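Reticulocyte binding protein (Streptococcus agalactiae COH1, PDB 3FAW) is a cell-wall-anchored pullulanase that probably hydrolyses the alpha-1,6-glucosidic linkages of pullulan and of branched alpha-glucans such as glycogen. Local coordinates at residues Ala43-Leu48 with Trp122-Gln127; Ser144-Ser149 with Thr187-Lys192; Arg265-Ile270 with Ala706-Ser711; Gly620-Arg625 with Asn671-Ala676. All blocks are in the same frame, centred on the assembly; numbering follows the deposited sequence.

Contact 1. Residues Ala43-Leu48 with Trp122-Gln127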
loop_
_atom_site.group_PDB
_atom_site.type_symbol
_atom_site.label_atom_id
_atom_site.label_comp_id
_atom_site.label_asym_id
_atom_site.label_seq_id
_atom_site.Cartn_x
_atom_site.Cartn_y
_atom_site.Cartn_z
ATOM N N ALA A 43 7.567 36.050 8.539
ATOM C CA ALA A 43 8.172 35.744 9.830
ATOM C C ALA A 43 7.512 34.537 10.486
ATOM O O ALA A 43 6.313 34.297 10.308
ATOM C CB ALA A 43 8.085 36.951 10.748
ATOM N N GLN A 44 8.312 33.781 11.235
ATOM C CA GLN A 44 7.826 32.624 11.979
ATOM C C GLN A 44 8.400 32.615 13.393
ATOM O O GLN A 44 9.572 32.953 13.594
ATOM C CB GLN A 44 8.201 31.317 11.271
ATOM C CG GLN A 44 7.689 31.191 9.836
ATOM C CD GLN A 44 8.557 31.924 8.813
ATOM O OE1 GLN A 44 9.777 32.000 8.959
ATOM N NE2 GLN A 44 7.924 32.456 7.767
ATOM N N GLN A 45 7.571 32.235 14.367
ATOM C CA GLN A 45 8.043 31.992 15.731
ATOM C C GLN A 45 8.419 30.516 15.892
ATOM O O GLN A 45 7.589 29.626 15.676
ATOM C CB GLN A 45 6.994 32.393 16.773
ATOM C CG GLN A 45 7.535 32.351 18.212
ATOM C CD GLN A 45 6.597 32.950 19.241
ATOM O OE1 GLN A 45 5.573 33.543 18.904
ATOM N NE2 GLN A 45 6.945 32.792 20.516
ATOM N N THR A 46 9.672 30.279 16.287
ATOM C CA THR A 46 10.265 28.943 16.337
ATOM C C THR A 46 10.432 28.405 17.762
ATOM O O THR A 46 10.552 27.195 17.959
ATOM C CB THR A 46 11.641 28.949 15.646
ATOM O OG1 THR A 46 12.523 29.843 16.341
ATOM C CG2 THR A 46 11.507 29.400 14.189
ATOM N N ASP A 47 10.465 29.299 18.748
ATOM C CA ASP A 47 10.420 28.902 20.161
ATOM C C ASP A 47 9.931 30.072 21.030
ATOM O O ASP A 47 9.539 31.114 20.505
ATOM C CB ASP A 47 11.777 28.337 20.634
ATOM C CG ASP A 47 12.886 29.376 20.666
ATOM O OD1 ASP A 47 12.602 30.582 20.816
ATOM O OD2 ASP A 47 14.061 28.973 20.560
ATOM N N LEU A 48 9.956 29.900 22.349
ATOM C CA LEU A 48 9.411 30.908 23.259
ATOM C C LEU A 48 10.094 32.270 23.127
ATOM O O LEU A 48 9.441 33.306 23.275
ATOM C CB LEU A 48 9.471 30.421 24.715
ATOM C CG LEU A 48 8.529 29.267 25.087
ATOM C CD1 LEU A 48 8.694 28.880 26.560
ATOM C CD2 LEU A 48 7.072 29.615 24.794
ATOM N N TRP A 122 5.779 24.376 12.608
ATOM C CA TRP A 122 5.228 23.099 13.074
ATOM C C TRP A 122 5.979 22.552 14.298
ATOM O O TRP A 122 5.358 21.958 15.179
ATOM C CB TRP A 122 5.132 22.058 11.941
ATOM C CG TRP A 122 6.438 21.497 11.432
ATOM C CD1 TRP A 122 7.127 21.905 10.323
ATOM C CD2 TRP A 122 7.182 20.403 11.985
ATOM N NE1 TRP A 122 8.261 21.147 10.165
ATOM C CE2 TRP A 122 8.319 20.216 11.168
ATOM C CE3 TRP A 122 7.003 19.566 13.094
ATOM C CZ2 TRP A 122 9.275 19.226 11.425
ATOM C CZ3 TRP A 122 7.955 18.582 13.350
ATOM C CH2 TRP A 122 9.078 18.423 12.517
ATOM N N GLU A 123 7.295 22.763 14.361
ATOM C CA GLU A 123 8.088 22.372 15.537
ATOM C C GLU A 123 7.623 23.106 16.800
ATOM O O GLU A 123 7.543 22.513 17.877
ATOM C CB GLU A 123 9.590 22.650 15.334
ATOM C CG GLU A 123 10.265 21.821 14.240
ATOM C CD GLU A 123 10.291 22.514 12.887
ATOM O OE1 GLU A 123 9.447 23.407 12.640
ATOM O OE2 GLU A 123 11.156 22.157 12.066
ATOM N N PHE A 124 7.338 24.398 16.655
ATOM C CA PHE A 124 6.834 25.222 17.758
ATOM C C PHE A 124 5.387 24.850 18.109
ATOM O O PHE A 124 5.014 24.856 19.286
ATOM C CB PHE A 124 6.938 26.711 17.394
ATOM C CG PHE A 124 6.627 27.658 18.539
ATOM C CD1 PHE A 124 7.244 27.511 19.774
ATOM C CD2 PHE A 124 5.743 28.716 18.358
ATOM C CE1 PHE A 124 6.968 28.391 20.821
ATOM C CE2 PHE A 124 5.463 29.599 19.397
ATOM C CZ PHE A 124 6.077 29.435 20.631
ATOM N N LYS A 125 4.581 24.526 17.094
ATOM C CA LYS A 125 3.214 24.029 17.313
ATOM C C LYS A 125 3.217 22.715 18.107
ATOM O O LYS A 125 2.357 22.507 18.960
ATOM C CB LYS A 125 2.470 23.836 15.983
ATOM C CG LYS A 125 2.045 25.133 15.307
ATOM C CD LYS A 125 1.087 24.894 14.147
ATOM C CE LYS A 125 0.544 26.219 13.614
ATOM N NZ LYS A 125 -0.305 26.075 12.403
ATOM N N ASP A 126 4.178 21.835 17.823
ATOM C CA ASP A 126 4.365 20.611 18.620
ATOM C C ASP A 126 4.803 20.945 20.046
ATOM O O ASP A 126 4.308 20.351 21.006
ATOM C CB ASP A 126 5.411 19.682 17.991
ATOM C CG ASP A 126 4.895 18.929 16.776
ATOM O OD1 ASP A 126 3.670 18.916 16.528
ATOM O OD2 ASP A 126 5.737 18.330 16.071
ATOM N N GLN A 127 5.740 21.881 20.186
ATOM C CA GLN A 127 6.199 22.309 21.516
ATOM C C GLN A 127 5.022 22.774 22.372
ATOM O O GLN A 127 4.930 22.413 23.544
ATOM C CB GLN A 127 7.251 23.423 21.417
ATOM C CG GLN A 127 7.816 23.881 22.781
ATOM C CD GLN A 127 8.948 24.900 22.667
ATOM O OE1 GLN A 127 9.721 24.889 21.709
ATOM N NE2 GLN A 127 9.052 25.780 23.662
HETATM O O HOH W 1 11.457 27.681 23.971
#
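Phe124 pushes its ring from the first turn of helix 122-129 against the end of strand 40-47, where Gln45 and the backbone of Asp47 receive it. The close side is here. With CG anti to the backbone N (chi1 -172°), the ring reaches across the strand end; its CE1 comes within 3.4 Å of Asp47 C, and Asp47 N lies over one face. The extended side chain of Gln45 runs along the CE2 and CZ rim, its CD 3.5 Å from Phe124 CE2 and its amide plane 26° from the ring. That amide is fixed by its NE2, which donates to Asp47 O at 3.1 Å and also to Phe100 O.

The outer side is looser. Leu48 brings CD2 only to 4.2 Å from Phe124 CE1, and its CG passes Gln127 NE2 at 3.8 Å. Leu48 and Gln127 are both exposed, and a water links them, accepting from Leu48 N and from Gln127 NE2, each at 3.1 Å. The contact thus joins the end of strand 40-47 of the N-terminal beta domain to the helix that follows strand 114-120. Close packing of Phe124 therefore holds the two segments together, and polar linkage between them runs through water at the solvent side.

Contact 2. Residues Ser144-Ser149 with Thr187-Lys192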
loop_
_atom_site.group_PDB
_atom_site.type_symbol
_atom_site.label_atom_id
_atom_site.label_comp_id
_atom_site.label_asym_id
_atom_site.label_seq_id
_atom_site.Cartn_x
_atom_site.Cartn_y
_atom_site.Cartn_z
ATOM N N SER A 144 -26.180 6.734 25.361
ATOM C CA SER A 144 -26.804 7.948 25.899
ATOM C C SER A 144 -25.863 9.156 25.960
ATOM O O SER A 144 -26.330 10.291 26.100
ATOM C CB SER A 144 -27.394 7.676 27.292
ATOM O OG SER A 144 -26.416 7.157 28.177
ATOM N N LYS A 145 -24.555 8.916 25.858
ATOM C CA LYS A 145 -23.551 9.986 25.945
ATOM C C LYS A 145 -22.361 9.756 25.016
ATOM O O LYS A 145 -21.838 8.645 24.933
ATOM C CB LYS A 145 -23.018 10.109 27.378
ATOM C CG LYS A 145 -24.028 10.584 28.408
ATOM C CD LYS A 145 -23.386 10.708 29.785
ATOM C CE LYS A 145 -24.226 11.568 30.718
ATOM N NZ LYS A 145 -25.612 11.052 30.863
ATOM N N VAL A 146 -21.925 10.819 24.344
ATOM C CA VAL A 146 -20.699 10.788 23.546
ATOM C C VAL A 146 -19.670 11.766 24.120
ATOM O O VAL A 146 -19.985 12.933 24.329
ATOM C CB VAL A 146 -20.974 11.150 22.064
ATOM C CG1 VAL A 146 -19.677 11.196 21.266
ATOM C CG2 VAL A 146 -21.935 10.157 21.446
ATOM N N GLU A 147 -18.453 11.275 24.383
ATOM C CA GLU A 147 -17.299 12.126 24.707
ATOM C C GLU A 147 -16.479 12.382 23.442
ATOM O O GLU A 147 -15.914 11.450 22.871
ATOM C CB GLU A 147 -16.397 11.461 25.748
ATOM C CG GLU A 147 -17.056 11.194 27.086
ATOM C CD GLU A 147 -16.128 10.489 28.075
ATOM O OE1 GLU A 147 -14.927 10.322 27.771
ATOM O OE2 GLU A 147 -16.608 10.104 29.163
ATOM N N ALA A 148 -16.403 13.645 23.026
ATOM C CA ALA A 148 -15.766 14.026 21.763
ATOM C C ALA A 148 -14.536 14.909 21.985
ATOM O O ALA A 148 -14.509 15.734 22.896
ATOM C CB ALA A 148 -16.768 14.742 20.872
ATOM N N SER A 149 -13.531 14.727 21.132
ATOM C CA SER A 149 -12.289 15.502 21.183
ATOM C C SER A 149 -11.774 15.764 19.771
ATOM O O SER A 149 -11.739 14.849 18.947
ATOM C CB SER A 149 -11.221 14.759 21.990
ATOM O OG SER A 149 -11.406 14.945 23.383
ATOM N N THR A 187 -16.217 18.237 24.167
ATOM C CA THR A 187 -17.551 18.314 24.759
ATOM C C THR A 187 -18.073 16.925 25.126
ATOM O O THR A 187 -17.453 15.909 24.805
ATOM C CB THR A 187 -18.567 19.011 23.829
ATOM O OG1 THR A 187 -19.775 19.269 24.555
ATOM C CG2 THR A 187 -18.883 18.152 22.601
ATOM N N ILE A 188 -19.209 16.906 25.818
ATOM C CA ILE A 188 -19.942 15.677 26.104
ATOM C C ILE A 188 -21.384 15.828 25.628
ATOM O O ILE A 188 -22.116 16.698 26.110
ATOM C CB ILE A 188 -19.941 15.345 27.606
ATOM C CG1 ILE A 188 -18.518 15.056 28.091
ATOM C CG2 ILE A 188 -20.843 14.142 27.888
ATOM C CD1 ILE A 188 -18.430 14.784 29.576
ATOM N N LEU A 189 -21.784 14.984 24.677
ATOM C CA LEU A 189 -23.158 14.980 24.179
ATOM C C LEU A 189 -24.029 14.175 25.141
ATOM O O LEU A 189 -23.602 13.145 25.658
ATOM C CB LEU A 189 -23.225 14.399 22.758
ATOM C CG LEU A 189 -22.218 14.952 21.738
ATOM C CD1 LEU A 189 -22.452 14.355 20.355
ATOM C CD2 LEU A 189 -22.275 16.475 21.674
ATOM N N ASP A 190 -25.239 14.663 25.403
ATOM C CA ASP A 190 -26.140 14.019 26.363
ATOM C C ASP A 190 -27.597 14.436 26.107
ATOM O O ASP A 190 -27.933 14.820 24.990
ATOM C CB ASP A 190 -25.677 14.313 27.803
ATOM C CG ASP A 190 -25.654 15.798 28.135
ATOM O OD1 ASP A 190 -26.251 16.615 27.399
ATOM O OD2 ASP A 190 -25.036 16.149 29.156
ATOM N N THR A 191 -28.450 14.379 27.129
ATOM C CA THR A 191 -29.884 14.653 26.959
ATOM C C THR A 191 -30.207 16.071 26.483
ATOM O O THR A 191 -31.273 16.303 25.912
ATOM C CB THR A 191 -30.670 14.390 28.262
ATOM O OG1 THR A 191 -30.128 15.185 29.325
ATOM C CG2 THR A 191 -30.614 12.911 28.636
ATOM N N LYS A 192 -29.286 17.007 26.711
ATOM C CA LYS A 192 -29.503 18.424 26.385
ATOM C C LYS A 192 -29.757 18.707 24.900
ATOM O O LYS A 192 -30.352 19.730 24.562
ATOM C CB LYS A 192 -28.318 19.265 26.873
ATOM C CG LYS A 192 -28.137 19.254 28.391
ATOM C CD LYS A 192 -27.187 20.349 28.862
ATOM C CE LYS A 192 -25.742 20.058 28.489
ATOM N NZ LYS A 192 -24.872 21.248 28.708
#
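Leu189 takes chi1 -49°, which sets its CG beside the backbone N and carries CD1 to within 3.9 Å of Val146 CB, so that the two side chains meet on one face of an antiparallel beta ladder. The ladder belongs to the beta sandwich expected of a family 48 carbohydrate-binding module, and it pairs strand 146-151 with strand 184-189.

Val146 with Leu189 and Ala148 with Thr187 are hydrogen-bonded pairs, while Glu147 with Ile188 between them is a non-hydrogen-bonded pair. The bonds are uneven. Leu189 N reaches Val146 O at 2.8 Å, in the carbonyl plane, whereas the return bond from Val146 N to Leu189 O is 3.2 Å and its donor is tilted 32° from that plane. Val146 O also receives a CA-H...O contact from Ile188 CA at 3.3 Å.

Val146, Ala148 and Leu189 are buried on the face they share with the partly exposed Thr187, with Met160 of strand 157-164 against Ala148 and Leu189, and Tyr198 and Phe243 against Val146 and Leu189. On the other face Glu147 and Ile188 are exposed and touch lightly, CG to CG1. Beyond Leu189 the strand ends in an Asx turn: Asp190 OD1 accepts from Lys192 N at 3.1 Å, met from above the carboxylate plane.

Contact 3. Residues Arg265-Ile270 with Ala706-Ser711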
loop_
_atom_site.group_PDB
_atom_site.type_symbol
_atom_site.label_atom_id
_atom_site.label_comp_id
_atom_site.label_asym_id
_atom_site.label_seq_id
_atom_site.Cartn_x
_atom_site.Cartn_y
_atom_site.Cartn_z
ATOM N N ARG A 265 8.750 -13.304 8.808
ATOM C CA ARG A 265 8.353 -12.672 7.542
ATOM C C ARG A 265 8.783 -13.463 6.288
ATOM O O ARG A 265 8.120 -13.401 5.257
ATOM C CB ARG A 265 8.858 -11.219 7.488
ATOM C CG ARG A 265 10.363 -11.051 7.675
ATOM C CD ARG A 265 10.746 -9.589 7.895
ATOM N NE ARG A 265 12.197 -9.443 8.030
ATOM C CZ ARG A 265 12.889 -8.331 7.786
ATOM N NH1 ARG A 265 12.283 -7.219 7.384
ATOM N NH2 ARG A 265 14.213 -8.336 7.934
ATOM N N GLN A 266 9.870 -14.227 6.393
ATOM C CA GLN A 266 10.331 -15.093 5.302
ATOM C C GLN A 266 9.419 -16.309 5.033
ATOM O O GLN A 266 9.533 -16.945 3.986
ATOM C CB GLN A 266 11.786 -15.544 5.546
ATOM C CG GLN A 266 11.997 -16.629 6.627
ATOM C CD GLN A 266 11.941 -16.105 8.061
ATOM O OE1 GLN A 266 12.064 -14.903 8.311
ATOM N NE2 GLN A 266 11.762 -17.018 9.011
ATOM N N ASP A 267 8.530 -16.632 5.974
ATOM C CA ASP A 267 7.557 -17.721 5.799
ATOM C C ASP A 267 6.245 -17.269 5.139
ATOM O O ASP A 267 5.398 -18.103 4.806
ATOM C CB ASP A 267 7.230 -18.372 7.149
ATOM C CG ASP A 267 8.405 -19.128 7.745
ATOM O OD1 ASP A 267 9.397 -19.367 7.034
ATOM O OD2 ASP A 267 8.330 -19.488 8.935
ATOM N N ALA A 268 6.077 -15.961 4.955
ATOM C CA ALA A 268 4.850 -15.418 4.372
ATOM C C ALA A 268 4.756 -15.670 2.866
ATOM O O ALA A 268 5.733 -15.493 2.131
ATOM C CB ALA A 268 4.737 -13.922 4.661
ATOM N N VAL A 269 3.574 -16.095 2.426
ATOM C CA VAL A 269 3.234 -16.153 1.006
ATOM C C VAL A 269 1.991 -15.290 0.809
ATOM O O VAL A 269 0.878 -15.710 1.119
ATOM C CB VAL A 269 2.984 -17.597 0.537
ATOM C CG1 VAL A 269 2.665 -17.632 -0.950
ATOM C CG2 VAL A 269 4.196 -18.467 0.854
ATOM N N ILE A 270 2.198 -14.076 0.302
ATOM C CA ILE A 270 1.161 -13.041 0.292
ATOM C C ILE A 270 0.389 -13.045 -1.027
ATOM O O ILE A 270 0.978 -13.169 -2.104
ATOM C CB ILE A 270 1.778 -11.634 0.552
ATOM C CG1 ILE A 270 2.452 -11.598 1.928
ATOM C CG2 ILE A 270 0.722 -10.529 0.443
ATOM C CD1 ILE A 270 3.226 -10.309 2.217
ATOM N N ALA A 706 14.335 -24.940 3.060
ATOM C CA ALA A 706 15.318 -24.742 1.991
ATOM C C ALA A 706 15.039 -23.477 1.175
ATOM O O ALA A 706 15.968 -22.848 0.674
ATOM C CB ALA A 706 15.356 -25.950 1.067
ATOM N N PHE A 707 13.763 -23.121 1.036
ATOM C CA PHE A 707 13.361 -21.938 0.270
ATOM C C PHE A 707 13.051 -20.731 1.172
ATOM O O PHE A 707 12.629 -19.682 0.682
ATOM C CB PHE A 707 12.134 -22.264 -0.591
ATOM C CG PHE A 707 12.345 -23.415 -1.549
ATOM C CD1 PHE A 707 13.275 -23.318 -2.579
ATOM C CD2 PHE A 707 11.600 -24.585 -1.431
ATOM C CE1 PHE A 707 13.472 -24.374 -3.465
ATOM C CE2 PHE A 707 11.789 -25.645 -2.316
ATOM C CZ PHE A 707 12.722 -25.540 -3.332
ATOM N N ARG A 708 13.274 -20.882 2.480
ATOM C CA ARG A 708 12.839 -19.901 3.479
ATOM C C ARG A 708 13.871 -19.749 4.595
ATOM O O ARG A 708 13.529 -19.847 5.779
ATOM C CB ARG A 708 11.514 -20.346 4.100
ATOM C CG ARG A 708 10.319 -20.373 3.159
ATOM C CD ARG A 708 9.458 -21.580 3.436
ATOM N NE ARG A 708 9.190 -21.727 4.863
ATOM C CZ ARG A 708 8.894 -22.871 5.474
ATOM N NH1 ARG A 708 8.812 -24.012 4.803
ATOM N NH2 ARG A 708 8.674 -22.869 6.777
ATOM N N LYS A 709 15.125 -19.506 4.219
ATOM C CA LYS A 709 16.211 -19.366 5.195
ATOM C C LYS A 709 16.145 -18.031 5.944
ATOM O O LYS A 709 15.590 -17.048 5.446
ATOM C CB LYS A 709 17.576 -19.527 4.520
ATOM C CG LYS A 709 17.842 -20.939 4.052
ATOM C CD LYS A 709 19.041 -21.017 3.124
ATOM C CE LYS A 709 19.183 -22.412 2.535
ATOM N NZ LYS A 709 19.221 -23.461 3.590
ATOM N N LEU A 710 16.727 -18.015 7.140
ATOM C CA LEU A 710 16.590 -16.885 8.056
ATOM C C LEU A 710 17.640 -15.805 7.811
ATOM O O LEU A 710 17.333 -14.617 7.889
ATOM C CB LEU A 710 16.662 -17.357 9.510
ATOM C CG LEU A 710 15.567 -18.325 9.973
ATOM C CD1 LEU A 710 15.800 -19.727 9.421
ATOM C CD2 LEU A 710 15.493 -18.370 11.493
ATOM N N SER A 711 18.870 -16.217 7.507
ATOM C CA SER A 711 19.985 -15.276 7.390
ATOM C C SER A 711 20.646 -15.293 6.015
ATOM O O SER A 711 20.592 -16.293 5.299
ATOM C CB SER A 711 21.036 -15.572 8.464
ATOM O OG SER A 711 21.692 -16.808 8.223
HETATM O O HOH W 2 11.829 -19.949 7.827
HETATM O O HOH W 3 14.689 -13.416 7.315
HETATM O O HOH W 4 9.011 -22.002 9.609
#
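Gln266 and Arg708 come together where a short 3-10 turn, 265-267, faces an irregular loop, their CA atoms 5.7 Å apart. The turn leads straight into strand 269-273, the first strand of the TIM barrel, and the loop links helix 685-703 to helix 712-718.

Asp267 and Arg708 carry the charge. Arg708, bent at chi2 and chi3, offers NE to Asp267 OD1 at 3.2 Å, a nearly straight salt-bridge bond (168°). The oxygen sits in the guanidinium plane, yet NE meets it from above the carboxylate, the two planes being 72° apart, so this is a single-point bridge and no side-by-side pair. Asp267 OD2 has a firmer partner in the backbone N of Lys263, which helps fix the carboxylate's rotation.

Gln266 holds CG between its backbone N and carbonyl carbon (chi1 75°), which lays CG over the loop backbone, 3.7 Å from Arg708 O; a bend at chi2 then takes the amide NE2 past Leu710 CG. Water fills in the polar links: one joins Gln266 OE1 to Leu710 O. Another donates to Asp267 OD1 at 2.6 Å and to Arg708 O at 2.7 Å, and accepts from Gln266 NE2 at 3.2 Å.

Contact 4. Residues Gly620-Arg625 with Asn671-Ala676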
loop_
_atom_site.group_PDB
_atom_site.type_symbol
_atom_site.label_atom_id
_atom_site.label_comp_id
_atom_site.label_asym_id
_atom_site.label_seq_id
_atom_site.Cartn_x
_atom_site.Cartn_y
_atom_site.Cartn_z
ATOM N N GLY A 620 -4.738 -13.649 -9.410
ATOM C CA GLY A 620 -4.874 -13.972 -10.825
ATOM C C GLY A 620 -3.570 -14.387 -11.486
ATOM O O GLY A 620 -3.577 -14.944 -12.586
ATOM N N GLN A 621 -2.448 -14.102 -10.824
ATOM C CA GLN A 621 -1.134 -14.532 -11.304
ATOM C C GLN A 621 -1.063 -16.058 -11.364
ATOM O O GLN A 621 -0.332 -16.617 -12.180
ATOM C CB GLN A 621 -0.029 -13.971 -10.398
ATOM C CG GLN A 621 1.403 -14.153 -10.909
ATOM C CD GLN A 621 2.435 -13.589 -9.941
ATOM O OE1 GLN A 621 2.206 -12.562 -9.301
ATOM N NE2 GLN A 621 3.575 -14.267 -9.823
ATOM N N GLU A 622 -1.829 -16.721 -10.499
ATOM C CA GLU A 622 -1.885 -18.185 -10.467
ATOM C C GLU A 622 -2.535 -18.825 -11.703
ATOM O O GLU A 622 -2.211 -19.958 -12.024
ATOM C CB GLU A 622 -2.570 -18.694 -9.182
ATOM C CG GLU A 622 -4.096 -18.533 -9.111
ATOM C CD GLU A 622 -4.545 -17.199 -8.531
ATOM O OE1 GLU A 622 -3.813 -16.187 -8.669
ATOM O OE2 GLU A 622 -5.646 -17.163 -7.939
ATOM N N TYR A 623 -3.438 -18.114 -12.385
ATOM C CA TYR A 623 -4.122 -18.672 -13.563
ATOM C C TYR A 623 -3.812 -17.966 -14.889
ATOM O O TYR A 623 -4.147 -18.491 -15.946
ATOM C CB TYR A 623 -5.651 -18.767 -13.334
ATOM C CG TYR A 623 -6.433 -17.471 -13.465
ATOM C CD1 TYR A 623 -6.829 -16.989 -14.711
ATOM C CD2 TYR A 623 -6.804 -16.740 -12.340
ATOM C CE1 TYR A 623 -7.548 -15.812 -14.834
ATOM C CE2 TYR A 623 -7.529 -15.557 -12.454
ATOM C CZ TYR A 623 -7.894 -15.096 -13.698
ATOM O OH TYR A 623 -8.607 -13.920 -13.803
ATOM N N GLY A 624 -3.178 -16.797 -14.843
ATOM C CA GLY A 624 -2.870 -16.040 -16.065
ATOM C C GLY A 624 -3.897 -14.963 -16.378
ATOM O O GLY A 624 -4.333 -14.808 -17.523
ATOM N N ARG A 625 -4.254 -14.205 -15.347
ATOM C CA ARG A 625 -5.216 -13.111 -15.435
ATOM C C ARG A 625 -4.844 -12.089 -16.515
ATOM O O ARG A 625 -3.669 -11.747 -16.689
ATOM C CB ARG A 625 -5.306 -12.427 -14.066
ATOM C CG ARG A 625 -6.264 -11.256 -13.960
ATOM C CD ARG A 625 -6.305 -10.765 -12.521
ATOM N NE ARG A 625 -7.006 -9.496 -12.389
ATOM C CZ ARG A 625 -7.319 -8.918 -11.233
ATOM N NH1 ARG A 625 -6.991 -9.482 -10.078
ATOM N NH2 ARG A 625 -7.968 -7.760 -11.234
ATOM N N ASN A 671 -11.607 -5.575 -14.702
ATOM C CA ASN A 671 -10.995 -5.819 -13.389
ATOM C C ASN A 671 -11.402 -7.103 -12.656
ATOM O O ASN A 671 -10.781 -7.449 -11.649
ATOM C CB ASN A 671 -11.251 -4.615 -12.466
ATOM C CG ASN A 671 -10.268 -3.483 -12.692
ATOM O OD1 ASN A 671 -8.984 -3.810 -12.704
ATOM N ND2 ASN A 671 -10.660 -2.327 -12.850
ATOM N N HIS A 672 -12.422 -7.808 -13.140
ATOM C CA HIS A 672 -12.938 -8.971 -12.410
ATOM C C HIS A 672 -11.977 -10.165 -12.427
ATOM O O HIS A 672 -11.254 -10.389 -13.399
ATOM C CB HIS A 672 -14.334 -9.390 -12.918
ATOM C CG HIS A 672 -14.332 -10.071 -14.253
ATOM N ND1 HIS A 672 -14.312 -11.442 -14.388
ATOM C CD2 HIS A 672 -14.370 -9.571 -15.512
ATOM C CE1 HIS A 672 -14.322 -11.757 -15.672
ATOM N NE2 HIS A 672 -14.359 -10.640 -16.375
ATOM N N PHE A 673 -11.973 -10.911 -11.326
ATOM C CA PHE A 673 -11.298 -12.196 -11.261
ATOM C C PHE A 673 -12.132 -13.166 -12.105
ATOM O O PHE A 673 -13.340 -13.286 -11.904
ATOM C CB PHE A 673 -11.206 -12.657 -9.799
ATOM C CG PHE A 673 -10.387 -13.905 -9.584
ATOM C CD1 PHE A 673 -9.022 -13.825 -9.341
ATOM C CD2 PHE A 673 -10.989 -15.156 -9.583
ATOM C CE1 PHE A 673 -8.267 -14.977 -9.120
ATOM C CE2 PHE A 673 -10.243 -16.313 -9.365
ATOM C CZ PHE A 673 -8.883 -16.224 -9.138
ATOM N N ASP A 674 -11.481 -13.823 -13.064
ATOM C CA ASP A 674 -12.132 -14.776 -13.969
ATOM C C ASP A 674 -12.181 -16.155 -13.315
ATOM O O ASP A 674 -11.193 -16.891 -13.337
ATOM C CB ASP A 674 -11.358 -14.832 -15.290
ATOM C CG ASP A 674 -12.069 -15.640 -16.371
ATOM O OD1 ASP A 674 -12.926 -16.503 -16.061
ATOM O OD2 ASP A 674 -11.746 -15.407 -17.552
ATOM N N TRP A 675 -13.330 -16.502 -12.734
ATOM C CA TRP A 675 -13.459 -17.752 -11.976
ATOM C C TRP A 675 -13.475 -19.001 -12.855
ATOM O O TRP A 675 -12.943 -20.048 -12.460
ATOM C CB TRP A 675 -14.688 -17.709 -11.063
ATOM C CG TRP A 675 -14.413 -16.915 -9.847
ATOM C CD1 TRP A 675 -14.762 -15.620 -9.619
ATOM C CD2 TRP A 675 -13.676 -17.343 -8.700
ATOM N NE1 TRP A 675 -14.305 -15.217 -8.393
ATOM C CE2 TRP A 675 -13.634 -16.256 -7.805
ATOM C CE3 TRP A 675 -13.052 -18.545 -8.337
ATOM C CZ2 TRP A 675 -12.992 -16.333 -6.568
ATOM C CZ3 TRP A 675 -12.415 -18.619 -7.109
ATOM C CH2 TRP A 675 -12.389 -17.518 -6.240
ATOM N N ALA A 676 -14.073 -18.888 -14.037
ATOM C CA ALA A 676 -14.059 -19.978 -15.015
ATOM C C ALA A 676 -12.627 -20.312 -15.426
ATOM O O ALA A 676 -12.219 -21.477 -15.404
ATOM C CB ALA A 676 -14.889 -19.606 -16.235
HETATM O O HOH W 5 -8.898 -8.665 -14.392
#
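The Tyr623 ring lies between backbone groups: Gly620 O and Arg625 N of its own turn sit over one face, Asp674 O over the opposite one, and the Phe673 ring meets it at the edge. That meeting is T-shaped, the edge of Tyr623 directed at the face of Phe673, with centroids 5.0 Å apart and planes at 80°. Tyr623 CE2 comes to 3.5 Å from Phe673 CE1, toward the rim. At the edge of Phe673, near its plane, lie Gly620 N and Glu622 OE2, the latter 3.6 Å from Phe673 CZ; this oxygen is also bonded by the hydroxyls of Tyr271 and Tyr304. The other oxygen, Glu622 OE1, accepts from Gly620 N.

These residues follow strand 614-618, the eighth strand of the TIM barrel, in a turn where Gly620 O takes the backbone N-H of Tyr623, Gly624 and Arg625. Across from it, Asp674 is the N-cap of helix 675-679, its OD1 accepting from Ala677 N. Its own N-H donates to Tyr623 OH at 3.0 Å (159°), tying the cap residue to the turn.

The extended chain of Arg625 carries its guanidinium across to His672 O, which lies over one face, and a water accepts from Arg625 NE at 2.9 Å and donates to His672 O at 3.1 Å. Arg625 NH1 donates to Ser619 O, and NH2 forms a salt bridge with Asp277.

In the fold
From the N terminus, contact 1 closes first, bringing the opening strand of the N-terminal beta domain back to the helix after its last strand. Contact 2 follows in series, a local ladder within the carbohydrate-binding module. Contact 3 then closes the longest loop: it joins the lead-in to the first barrel strand to the loop after helix 685-703, more than 430 residues later, and so spans the whole barrel. Contact 4 nests inside that loop, tying the turn after the eighth barrel strand to the start of helix 675-679. Contacts 3 and 4 come within about 7 Å at their nearest atoms without touching, whereas contacts 1 and 4 lie on opposite sides of the chain's centre.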